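Local atomic coordinates of minor fimbrium subunit Mfa5 (Porphyromonas gingivalis ATCC 33277, PDB entry 6TO1), a protein that serves as an accessory subunit of the minor (Mfa1) fimbriae, the filamentous pili through which this oral bacterium adheres to host cells and other bacteria and forms biofilms. Residues P108-I117 / F521-Y530; T123-Q134 / E168-D178. One frame throughout, in Å; residues are numbered along the deposited sequence.

Contact 1. Residues P108-I117 / F521-Y530; sequences PNAWDVTLKI and FPRPTVKLGY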
loop_
_atom_site.group_PDB
_atom_site.type_symbol
_atom_site.label_atom_id
_atom_site.label_comp_id
_atom_site.label_asym_id
_atom_site.label_seq_id
_atom_site.Cartn_x
_atom_site.Cartn_y
_atom_site.Cartn_z
ATOM N N PRO A 108 11.079 34.815 17.073
ATOM C CA PRO A 108 10.258 33.879 17.845
ATOM C C PRO A 108 8.957 33.526 17.165
ATOM O O PRO A 108 8.307 32.566 17.589
ATOM C CB PRO A 108 10.012 34.625 19.159
ATOM C CG PRO A 108 10.064 36.063 18.752
ATOM C CD PRO A 108 11.136 36.147 17.710
ATOM N N ASN A 109 8.533 34.294 16.163
ATOM C CA ASN A 109 7.322 33.966 15.394
ATOM C C ASN A 109 7.742 32.930 14.358
ATOM O O ASN A 109 7.996 33.228 13.194
ATOM C CB ASN A 109 6.729 35.215 14.756
ATOM C CG ASN A 109 6.279 36.248 15.796
ATOM O OD1 ASN A 109 5.324 36.041 16.538
ATOM N ND2 ASN A 109 6.954 37.389 15.812
ATOM N N ALA A 110 7.861 31.685 14.814
ATOM C CA ALA A 110 8.416 30.621 13.996
ATOM C C ALA A 110 7.606 29.351 14.207
ATOM O O ALA A 110 7.202 29.036 15.327
ATOM C CB ALA A 110 9.885 30.359 14.330
ATOM N N TRP A 111 7.399 28.618 13.120
ATOM C CA TRP A 111 6.654 27.366 13.164
ATOM C C TRP A 111 7.356 26.366 12.267
ATOM O O TRP A 111 7.883 26.717 11.209
ATOM C CB TRP A 111 5.199 27.542 12.686
ATOM C CG TRP A 111 4.382 28.493 13.510
ATOM C CD1 TRP A 111 3.499 28.172 14.503
ATOM C CD2 TRP A 111 4.350 29.928 13.394
ATOM N NE1 TRP A 111 2.939 29.314 15.020
ATOM C CE2 TRP A 111 3.450 30.402 14.354
ATOM C CE3 TRP A 111 5.008 30.847 12.577
ATOM C CZ2 TRP A 111 3.190 31.759 14.519
ATOM C CZ3 TRP A 111 4.749 32.182 12.747
ATOM C CH2 TRP A 111 3.849 32.622 13.701
ATOM N N ASP A 112 7.329 25.105 12.683
ATOM C CA ASP A 112 7.830 24.020 11.851
ATOM C C ASP A 112 6.630 23.352 11.185
ATOM O O ASP A 112 5.753 22.819 11.867
ATOM C CB ASP A 112 8.631 23.019 12.673
ATOM C CG ASP A 112 10.016 23.535 13.035
ATOM O OD1 ASP A 112 10.680 24.157 12.185
ATOM O OD2 ASP A 112 10.420 23.301 14.186
ATOM N N VAL A 113 6.585 23.400 9.865
ATOM C CA VAL A 113 5.446 22.908 9.098
ATOM C C VAL A 113 5.815 21.547 8.529
ATOM O O VAL A 113 6.824 21.412 7.835
ATOM C CB VAL A 113 5.071 23.894 7.979
ATOM C CG1 VAL A 113 3.971 23.315 7.097
ATOM C CG2 VAL A 113 4.646 25.240 8.578
ATOM N N THR A 114 4.995 20.548 8.798
ATOM C CA THR A 114 5.232 19.205 8.287
ATOM C C THR A 114 4.080 18.850 7.359
ATOM O O THR A 114 2.927 19.095 7.707
ATOM C CB THR A 114 5.313 18.175 9.405
ATOM O OG1 THR A 114 6.520 18.350 10.153
ATOM C CG2 THR A 114 5.312 16.741 8.795
ATOM N N LEU A 115 4.403 18.317 6.180
ATOM C CA LEU A 115 3.448 17.671 5.286
ATOM C C LEU A 115 3.764 16.184 5.292
ATOM O O LEU A 115 4.932 15.794 5.148
ATOM C CB LEU A 115 3.540 18.223 3.866
ATOM C CG LEU A 115 2.906 19.604 3.679
ATOM C CD1 LEU A 115 3.930 20.631 4.198
ATOM C CD2 LEU A 115 2.538 19.830 2.246
ATOM N N LYS A 116 2.734 15.364 5.477
ATOM C CA LYS A 116 2.918 13.942 5.727
ATOM C C LYS A 116 1.966 13.138 4.853
ATOM O O LYS A 116 0.779 13.471 4.735
ATOM C CB LYS A 116 2.666 13.626 7.188
ATOM C CG LYS A 116 2.834 12.162 7.572
ATOM C CD LYS A 116 2.277 11.901 8.974
ATOM C CE LYS A 116 3.199 12.378 10.075
ATOM N NZ LYS A 116 2.599 12.181 11.433
ATOM N N ILE A 117 2.509 12.090 4.248
ATOM C CA ILE A 117 1.771 11.145 3.425
ATOM C C ILE A 117 1.884 9.795 4.116
ATOM O O ILE A 117 2.996 9.333 4.393
ATOM C CB ILE A 117 2.342 11.068 1.997
ATOM C CG1 ILE A 117 2.368 12.438 1.331
ATOM C CG2 ILE A 117 1.500 10.078 1.172
ATOM C CD1 ILE A 117 3.258 12.457 0.043
ATOM N N PHE A 521 -4.279 18.741 1.234
ATOM C CA PHE A 521 -3.825 18.775 2.612
ATOM C C PHE A 521 -4.664 19.739 3.462
ATOM O O PHE A 521 -5.177 20.735 2.961
ATOM C CB PHE A 521 -2.366 19.234 2.688
ATOM C CG PHE A 521 -1.366 18.229 2.208
ATOM C CD1 PHE A 521 -0.663 17.451 3.112
ATOM C CD2 PHE A 521 -1.118 18.067 0.857
ATOM C CE1 PHE A 521 0.287 16.516 2.665
ATOM C CE2 PHE A 521 -0.192 17.142 0.409
ATOM C CZ PHE A 521 0.504 16.363 1.321
ATOM N N PRO A 522 -4.755 19.472 4.759
ATOM C CA PRO A 522 -5.324 20.447 5.697
ATOM C C PRO A 522 -4.525 21.742 5.735
ATOM O O PRO A 522 -3.377 21.811 5.293
ATOM C CB PRO A 522 -5.248 19.731 7.049
ATOM C CG PRO A 522 -4.887 18.319 6.771
ATOM C CD PRO A 522 -4.237 18.269 5.437
ATOM N N ARG A 523 -5.153 22.769 6.305
ATOM C CA ARG A 523 -4.644 24.141 6.261
ATOM C C ARG A 523 -4.328 24.641 7.664
ATOM O O ARG A 523 -5.245 25.062 8.390
ATOM C CB ARG A 523 -5.677 25.048 5.592
ATOM C CG ARG A 523 -5.918 24.758 4.100
ATOM C CD ARG A 523 -5.101 25.678 3.208
ATOM N NE ARG A 523 -5.597 27.061 3.251
ATOM C CZ ARG A 523 -6.635 27.506 2.549
ATOM N NH1 ARG A 523 -7.282 26.689 1.735
ATOM N NH2 ARG A 523 -7.031 28.764 2.660
ATOM N N PRO A 524 -3.057 24.641 8.077
ATOM C CA PRO A 524 -2.709 25.197 9.386
ATOM C C PRO A 524 -2.986 26.694 9.469
ATOM O O PRO A 524 -2.871 27.438 8.484
ATOM C CB PRO A 524 -1.205 24.903 9.513
ATOM C CG PRO A 524 -0.916 23.816 8.501
ATOM C CD PRO A 524 -1.869 24.117 7.373
ATOM N N THR A 525 -3.326 27.142 10.667
ATOM C CA THR A 525 -3.569 28.562 10.891
ATOM C C THR A 525 -2.830 28.997 12.142
ATOM O O THR A 525 -2.794 28.260 13.126
ATOM C CB THR A 525 -5.066 28.877 11.041
ATOM O OG1 THR A 525 -5.622 28.162 12.150
ATOM C CG2 THR A 525 -5.826 28.517 9.796
ATOM N N VAL A 526 -2.267 30.217 12.117
ATOM C CA VAL A 526 -1.386 30.654 13.187
ATOM C C VAL A 526 -1.650 32.127 13.489
ATOM O O VAL A 526 -2.026 32.912 12.608
ATOM C CB VAL A 526 0.116 30.457 12.868
ATOM C CG1 VAL A 526 0.435 28.987 12.597
ATOM C CG2 VAL A 526 0.536 31.290 11.709
ATOM N N LYS A 527 -1.452 32.480 14.751
ATOM C CA LYS A 527 -1.401 33.877 15.200
ATOM C C LYS A 527 -0.011 34.186 15.746
ATOM O O LYS A 527 0.592 33.369 16.452
ATOM C CB LYS A 527 -2.474 34.137 16.263
ATOM C CG LYS A 527 -3.890 33.958 15.748
ATOM C CD LYS A 527 -4.952 34.031 16.862
ATOM C CE LYS A 527 -6.332 33.706 16.284
ATOM N NZ LYS A 527 -7.404 33.659 17.299
ATOM N N LEU A 528 0.503 35.362 15.388
ATOM C CA LEU A 528 1.820 35.775 15.849
ATOM C C LEU A 528 1.839 35.879 17.372
ATOM O O LEU A 528 0.845 36.246 18.003
ATOM C CB LEU A 528 2.192 37.128 15.234
ATOM C CG LEU A 528 2.891 37.082 13.887
ATOM C CD1 LEU A 528 1.958 36.422 12.888
ATOM C CD2 LEU A 528 3.215 38.479 13.444
ATOM N N GLY A 529 2.980 35.533 17.961
ATOM C CA GLY A 529 3.137 35.603 19.403
ATOM C C GLY A 529 3.895 36.834 19.898
ATOM O O GLY A 529 3.800 37.168 21.082
ATOM N N TYR A 530 4.644 37.499 19.017
ATOM C CA TYR A 530 5.473 38.650 19.384
ATOM C C TYR A 530 5.465 39.723 18.310
ATOM O O TYR A 530 5.614 39.434 17.125
ATOM C CB TYR A 530 6.946 38.223 19.637
ATOM C CG TYR A 530 7.035 37.221 20.758
ATOM C CD1 TYR A 530 7.211 37.627 22.077
ATOM C CD2 TYR A 530 6.855 35.860 20.509
ATOM C CE1 TYR A 530 7.227 36.707 23.103
ATOM C CE2 TYR A 530 6.873 34.946 21.520
ATOM C CZ TYR A 530 7.062 35.362 22.812
ATOM O OH TYR A 530 7.082 34.430 23.813
#

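Contact 2. Residues T123-Q134 / E168-D178; sequences TVPVDVVMVIDQ and EGVRIALVSYD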
loop_
_atom_site.group_PDB
_atom_site.type_symbol
_atom_site.label_atom_id
_atom_site.label_comp_id
_atom_site.label_asym_id
_atom_site.label_seq_id
_atom_site.Cartn_x
_atom_site.Cartn_y
_atom_site.Cartn_z
ATOM N N THR A 123 -4.081 -6.746 1.808
ATOM C CA THR A 123 -3.930 -8.189 1.625
ATOM C C THR A 123 -4.749 -8.598 0.401
ATOM O O THR A 123 -5.932 -8.266 0.295
ATOM C CB THR A 123 -4.392 -8.929 2.882
ATOM O OG1 THR A 123 -3.556 -8.541 3.988
ATOM C CG2 THR A 123 -4.296 -10.414 2.698
ATOM N N VAL A 124 -4.106 -9.259 -0.544
ATOM C CA VAL A 124 -4.767 -9.620 -1.799
ATOM C C VAL A 124 -5.691 -10.806 -1.523
ATOM O O VAL A 124 -5.204 -11.830 -1.050
ATOM C CB VAL A 124 -3.728 -9.946 -2.878
ATOM C CG1 VAL A 124 -4.415 -10.434 -4.157
ATOM C CG2 VAL A 124 -2.845 -8.733 -3.168
ATOM N N PRO A 125 -6.998 -10.724 -1.785
ATOM C CA PRO A 125 -7.869 -11.883 -1.499
ATOM C C PRO A 125 -7.462 -13.126 -2.281
ATOM O O PRO A 125 -7.116 -13.070 -3.466
ATOM C CB PRO A 125 -9.270 -11.401 -1.899
ATOM C CG PRO A 125 -9.187 -9.882 -1.682
ATOM C CD PRO A 125 -7.790 -9.536 -2.172
ATOM N N VAL A 126 -7.482 -14.253 -1.590
ATOM C CA VAL A 126 -7.026 -15.512 -2.165
ATOM C C VAL A 126 -7.952 -16.603 -1.660
ATOM O O VAL A 126 -8.252 -16.670 -0.462
ATOM C CB VAL A 126 -5.560 -15.817 -1.804
ATOM C CG1 VAL A 126 -5.315 -15.623 -0.291
ATOM C CG2 VAL A 126 -5.153 -17.226 -2.250
ATOM N N ASP A 127 -8.446 -17.422 -2.578
ATOM C CA ASP A 127 -9.274 -18.566 -2.245
ATOM C C ASP A 127 -8.516 -19.829 -2.626
ATOM O O ASP A 127 -7.854 -19.870 -3.667
ATOM C CB ASP A 127 -10.624 -18.529 -2.976
ATOM C CG ASP A 127 -11.634 -17.617 -2.303
ATOM O OD1 ASP A 127 -11.511 -17.363 -1.086
ATOM O OD2 ASP A 127 -12.563 -17.158 -3.010
ATOM N N VAL A 128 -8.617 -20.845 -1.773
ATOM C CA VAL A 128 -7.884 -22.104 -1.905
ATOM C C VAL A 128 -8.877 -23.242 -1.800
ATOM O O VAL A 128 -9.728 -23.238 -0.903
ATOM C CB VAL A 128 -6.812 -22.256 -0.806
ATOM C CG1 VAL A 128 -6.080 -23.580 -0.932
ATOM C CG2 VAL A 128 -5.871 -21.063 -0.820
ATOM N N VAL A 129 -8.771 -24.216 -2.698
ATOM C CA VAL A 129 -9.507 -25.464 -2.563
ATOM C C VAL A 129 -8.497 -26.577 -2.376
ATOM O O VAL A 129 -7.674 -26.836 -3.264
ATOM C CB VAL A 129 -10.406 -25.792 -3.771
ATOM C CG1 VAL A 129 -11.207 -27.075 -3.430
ATOM C CG2 VAL A 129 -11.317 -24.647 -4.115
ATOM N N MET A 130 -8.556 -27.239 -1.227
ATOM C CA MET A 130 -7.724 -28.395 -0.958
ATOM C C MET A 130 -8.482 -29.639 -1.391
ATOM O O MET A 130 -9.677 -29.776 -1.102
ATOM C CB MET A 130 -7.379 -28.477 0.525
ATOM C CG MET A 130 -6.509 -27.339 1.017
ATOM S SD MET A 130 -6.240 -27.461 2.796
ATOM C CE MET A 130 -5.176 -28.898 2.925
ATOM N N VAL A 131 -7.776 -30.541 -2.078
ATOM C CA VAL A 131 -8.355 -31.779 -2.648
ATOM C C VAL A 131 -7.496 -32.949 -2.180
ATOM O O VAL A 131 -6.321 -33.062 -2.584
ATOM C CB VAL A 131 -8.395 -31.718 -4.188
ATOM C CG1 VAL A 131 -9.085 -32.926 -4.778
ATOM C CG2 VAL A 131 -9.045 -30.414 -4.631
ATOM N N ILE A 132 -8.076 -33.849 -1.379
ATOM C CA ILE A 132 -7.309 -34.914 -0.737
ATOM C C ILE A 132 -7.803 -36.282 -1.204
ATOM O O ILE A 132 -8.985 -36.609 -1.072
ATOM C CB ILE A 132 -7.343 -34.813 0.803
ATOM C CG1 ILE A 132 -7.004 -33.382 1.246
ATOM C CG2 ILE A 132 -6.358 -35.817 1.439
ATOM C CD1 ILE A 132 -6.875 -33.193 2.757
ATOM N N ASP A 133 -6.862 -37.078 -1.724
ATOM C CA ASP A 133 -7.014 -38.487 -2.096
ATOM C C ASP A 133 -7.181 -39.335 -0.840
ATOM O O ASP A 133 -6.258 -39.405 -0.028
ATOM C CB ASP A 133 -5.739 -38.821 -2.860
ATOM C CG ASP A 133 -5.672 -40.221 -3.410
ATOM O OD1 ASP A 133 -6.473 -41.114 -3.059
ATOM O OD2 ASP A 133 -4.741 -40.422 -4.216
ATOM N N GLN A 134 -8.365 -39.927 -0.640
ATOM C CA GLN A 134 -8.573 -40.923 0.418
ATOM C C GLN A 134 -8.850 -42.307 -0.173
ATOM O O GLN A 134 -9.635 -43.093 0.377
ATOM C CB GLN A 134 -9.696 -40.499 1.385
ATOM C CG GLN A 134 -11.083 -40.384 0.818
ATOM C CD GLN A 134 -12.173 -40.266 1.911
ATOM O OE1 GLN A 134 -11.921 -39.806 3.022
ATOM N NE2 GLN A 134 -13.378 -40.691 1.583
ATOM N N GLU A 168 -7.352 -12.249 7.524
ATOM C CA GLU A 168 -7.715 -11.379 6.416
ATOM C C GLU A 168 -7.416 -12.053 5.075
ATOM O O GLU A 168 -6.338 -12.621 4.876
ATOM C CB GLU A 168 -6.941 -10.060 6.515
ATOM C CG GLU A 168 -7.803 -8.848 6.837
ATOM C CD GLU A 168 -6.982 -7.579 7.028
ATOM O OE1 GLU A 168 -6.464 -7.047 6.022
ATOM O OE2 GLU A 168 -6.858 -7.117 8.184
ATOM N N GLY A 169 -8.381 -11.997 4.167
ATOM C CA GLY A 169 -8.137 -12.257 2.769
ATOM C C GLY A 169 -8.201 -13.699 2.316
ATOM O O GLY A 169 -8.372 -13.931 1.115
ATOM N N VAL A 170 -8.069 -14.667 3.218
ATOM C CA VAL A 170 -7.868 -16.069 2.856
ATOM C C VAL A 170 -9.135 -16.846 3.181
ATOM O O VAL A 170 -9.678 -16.689 4.271
ATOM C CB VAL A 170 -6.677 -16.682 3.614
ATOM C CG1 VAL A 170 -6.516 -18.189 3.243
ATOM C CG2 VAL A 170 -5.409 -15.909 3.354
ATOM N N ARG A 171 -9.601 -17.699 2.244
ATOM C CA ARG A 171 -10.589 -18.722 2.554
ATOM C C ARG A 171 -10.128 -20.076 2.008
ATOM O O ARG A 171 -9.401 -20.144 1.012
ATOM C CB ARG A 171 -11.987 -18.415 1.972
ATOM C CG ARG A 171 -12.616 -17.113 2.460
ATOM C CD ARG A 171 -14.016 -16.921 1.886
ATOM N NE ARG A 171 -14.037 -17.029 0.428
ATOM C CZ ARG A 171 -15.155 -17.149 -0.282
ATOM N NH1 ARG A 171 -16.329 -17.157 0.330
ATOM N NH2 ARG A 171 -15.108 -17.274 -1.593
ATOM N N ILE A 172 -10.569 -21.150 2.652
ATOM C CA ILE A 172 -10.206 -22.506 2.255
ATOM C C ILE A 172 -11.473 -23.337 2.140
ATOM O O ILE A 172 -12.310 -23.324 3.046
ATOM C CB ILE A 172 -9.234 -23.166 3.249
ATOM C CG1 ILE A 172 -7.920 -22.405 3.378
ATOM C CG2 ILE A 172 -8.885 -24.588 2.772
ATOM C CD1 ILE A 172 -6.995 -22.966 4.462
ATOM N N ALA A 173 -11.612 -24.059 1.033
ATOM C CA ALA A 173 -12.620 -25.088 0.839
ATOM C C ALA A 173 -11.925 -26.450 0.776
ATOM O O ALA A 173 -10.704 -26.547 0.576
ATOM C CB ALA A 173 -13.424 -24.845 -0.439
ATOM N N LEU A 174 -12.715 -27.504 0.984
ATOM C CA LEU A 174 -12.144 -28.827 1.168
ATOM C C LEU A 174 -12.939 -29.890 0.432
ATOM O O LEU A 174 -14.156 -30.007 0.608
ATOM C CB LEU A 174 -12.060 -29.164 2.665
ATOM C CG LEU A 174 -11.428 -30.510 2.998
ATOM C CD1 LEU A 174 -9.950 -30.556 2.583
ATOM C CD2 LEU A 174 -11.613 -30.809 4.503
ATOM N N VAL A 175 -12.214 -30.655 -0.389
ATOM C CA VAL A 175 -12.719 -31.794 -1.138
ATOM C C VAL A 175 -11.898 -33.038 -0.772
ATOM O O VAL A 175 -10.671 -32.981 -0.675
ATOM C CB VAL A 175 -12.625 -31.532 -2.662
ATOM C CG1 VAL A 175 -13.022 -32.791 -3.435
ATOM C CG2 VAL A 175 -13.492 -30.353 -3.090
ATOM N N SER A 176 -12.567 -34.170 -0.597
ATOM C CA SER A 176 -11.884 -35.453 -0.548
ATOM C C SER A 176 -12.424 -36.292 -1.699
ATOM O O SER A 176 -13.468 -35.984 -2.285
ATOM C CB SER A 176 -12.084 -36.175 0.783
ATOM O OG SER A 176 -13.420 -36.621 0.916
ATOM N N TYR A 177 -11.697 -37.351 -2.052
ATOM C CA TYR A 177 -12.222 -38.206 -3.077
ATOM C C TYR A 177 -11.682 -39.619 -2.942
ATOM O O TYR A 177 -10.574 -39.859 -2.451
ATOM C CB TYR A 177 -11.930 -37.674 -4.498
ATOM C CG TYR A 177 -10.471 -37.705 -4.896
ATOM C CD1 TYR A 177 -9.940 -38.773 -5.601
ATOM C CD2 TYR A 177 -9.627 -36.653 -4.594
ATOM C CE1 TYR A 177 -8.621 -38.797 -5.975
ATOM C CE2 TYR A 177 -8.313 -36.679 -4.959
ATOM C CZ TYR A 177 -7.809 -37.749 -5.657
ATOM O OH TYR A 177 -6.479 -37.751 -6.040
ATOM N N ASP A 178 -12.511 -40.541 -3.394
ATOM C CA ASP A 178 -12.142 -41.934 -3.609
ATOM C C ASP A 178 -12.669 -42.297 -5.000
ATOM O O ASP A 178 -12.202 -41.746 -6.012
ATOM C CB ASP A 178 -12.695 -42.837 -2.506
ATOM C CG ASP A 178 -14.128 -42.518 -2.122
ATOM O OD1 ASP A 178 -15.052 -42.907 -2.876
ATOM O OD2 ASP A 178 -14.319 -41.866 -1.043
HETATM O O HOH W 1 -6.472 -5.823 3.069
HETATM O O HOH W 2 -10.766 -14.949 0.073
HETATM O O HOH W 3 -13.789 -37.729 3.470
#

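Contact 1. Residues P108-I117 / F521-Y530
The indole of Trp111 receives Val526 on one of its faces, CG1 standing 3.6 Å from the centroid of the five-membered ring as a CH-pi contact, while CB sits nearer the six-membered half. At the rim of the same indole, in its plane, lies the carbonyl oxygen of Lys527. Farther along, Leu115 CD2 lies over one face of the Phe521 ring in a CH-pi contact, 3.9 Å from the centroid and almost exactly above it; the two side chains meet at about a right angle. The ring of Tyr530 has Asn109 OD1 at its edge and is approached obliquely by Pro108, with CB of Pro108 3.6 Å from CD2 of Tyr530.

Polar chemistry is concentrated in one amide. Asn109 OD1 accepts two backbone N-H groups, from Gly529 N at 2.8 Å, nearly in line with the C=O, and from Tyr530 N at 3.0 Å, in the carbonyl plane on a lone pair. ND2 of Asn109 gives a bond to Tyr530 O at 2.8 Å. Three bonds thus fix the rotation of the amide, which a chi1 of -62°, CG anti to the carbonyl carbon, turns toward Gly529 and Tyr530.

Strand 110-119 spends its backbone bonds on strands 90-98 and 463-473, leaving side chains to meet the antiparallel segment 521-530. Leu115 and Phe521 also touch strand 408-417 of a second antiparallel sheet, and the Asn109 amide holds the start of strand 530-539, where the next sheet begins.

Contact 2. Residues T123-Q134 / E168-D178
Glu168 touches Thr123 through its backbone, its O lying 3.7 Å from CG2 of Thr123. Gly169 then turns its carbonyl to Val126 N at 2.9 Å, the first rung of a parallel ladder. At Val170 the side chain lies beside that of Val126, CG2 3.7 Å from CG1 of Val126. Arg171 grips Asp127 side-on in a two-pronged salt bridge: NE reaches OD1 of Asp127 at 3.0 Å and NH2 reaches OD2 at 2.9 Å. Both oxygens lie near the guanidinium plane, but the carboxylate is turned 39° against it. Ser223 also bonds to Asp127 OD2.

Ile172 CA makes a C-H...O contact with Val128 O, and Ala173 continues the ladder through Val128 O and Met130 N. These strands, joined by helix 143-160, form a right-handed beta-alpha-beta crossover in the Rossmann-like von Willebrand factor A domain. Leu174 CD1 touches CB of Met130 and CD1 of Ile132, whereas on the other face Val175 CG2 packs on CG1 of Val129 beneath helix 209-220.

A water joins Ser176 OG to Gln134 OE1. CG of Tyr177 stands between its backbone N and carbonyl carbon (chi1 68°), laying the ring across Asp133, whose CA lies over one face, 3.9 Å from the centroid; the Tyr177 hydroxyl bonds to Thr209. Asp133 opens the DxSxS signature of a metal ion-dependent adhesion site, where Ser135, Ser137 and Thr207 bind magnesium; its hydrogen bond to Ser135 probably helps position that ligand. Asp178 OD2 accepts a nearly straight bond (167°) from Gln134 NE2 at 3.0 Å, and one from His182.

How the contacts relate
Both contacts are mostly buried, yet they illustrate two ways of joining pieces of chain. Contact 2 unites neighbouring strands within the central sheet of the von Willebrand factor A domain, through regular backbone bonding supplemented by ion pairing, with its C-terminal end near the magnesium ion. Contact 1 lies in a different, beta-rich domain and depends on side chains: aromatic faces, apolar packing and a single amide. The centres of contact 1 and contact 2 are about 53 Å apart, on opposite sides of the chain's centre. Strands 110-119 and 126-133 are consecutive, so the chain passes directly from one domain to the other, and segment 521-530 joins contact 1 only some 340 residues after contact 2 is complete.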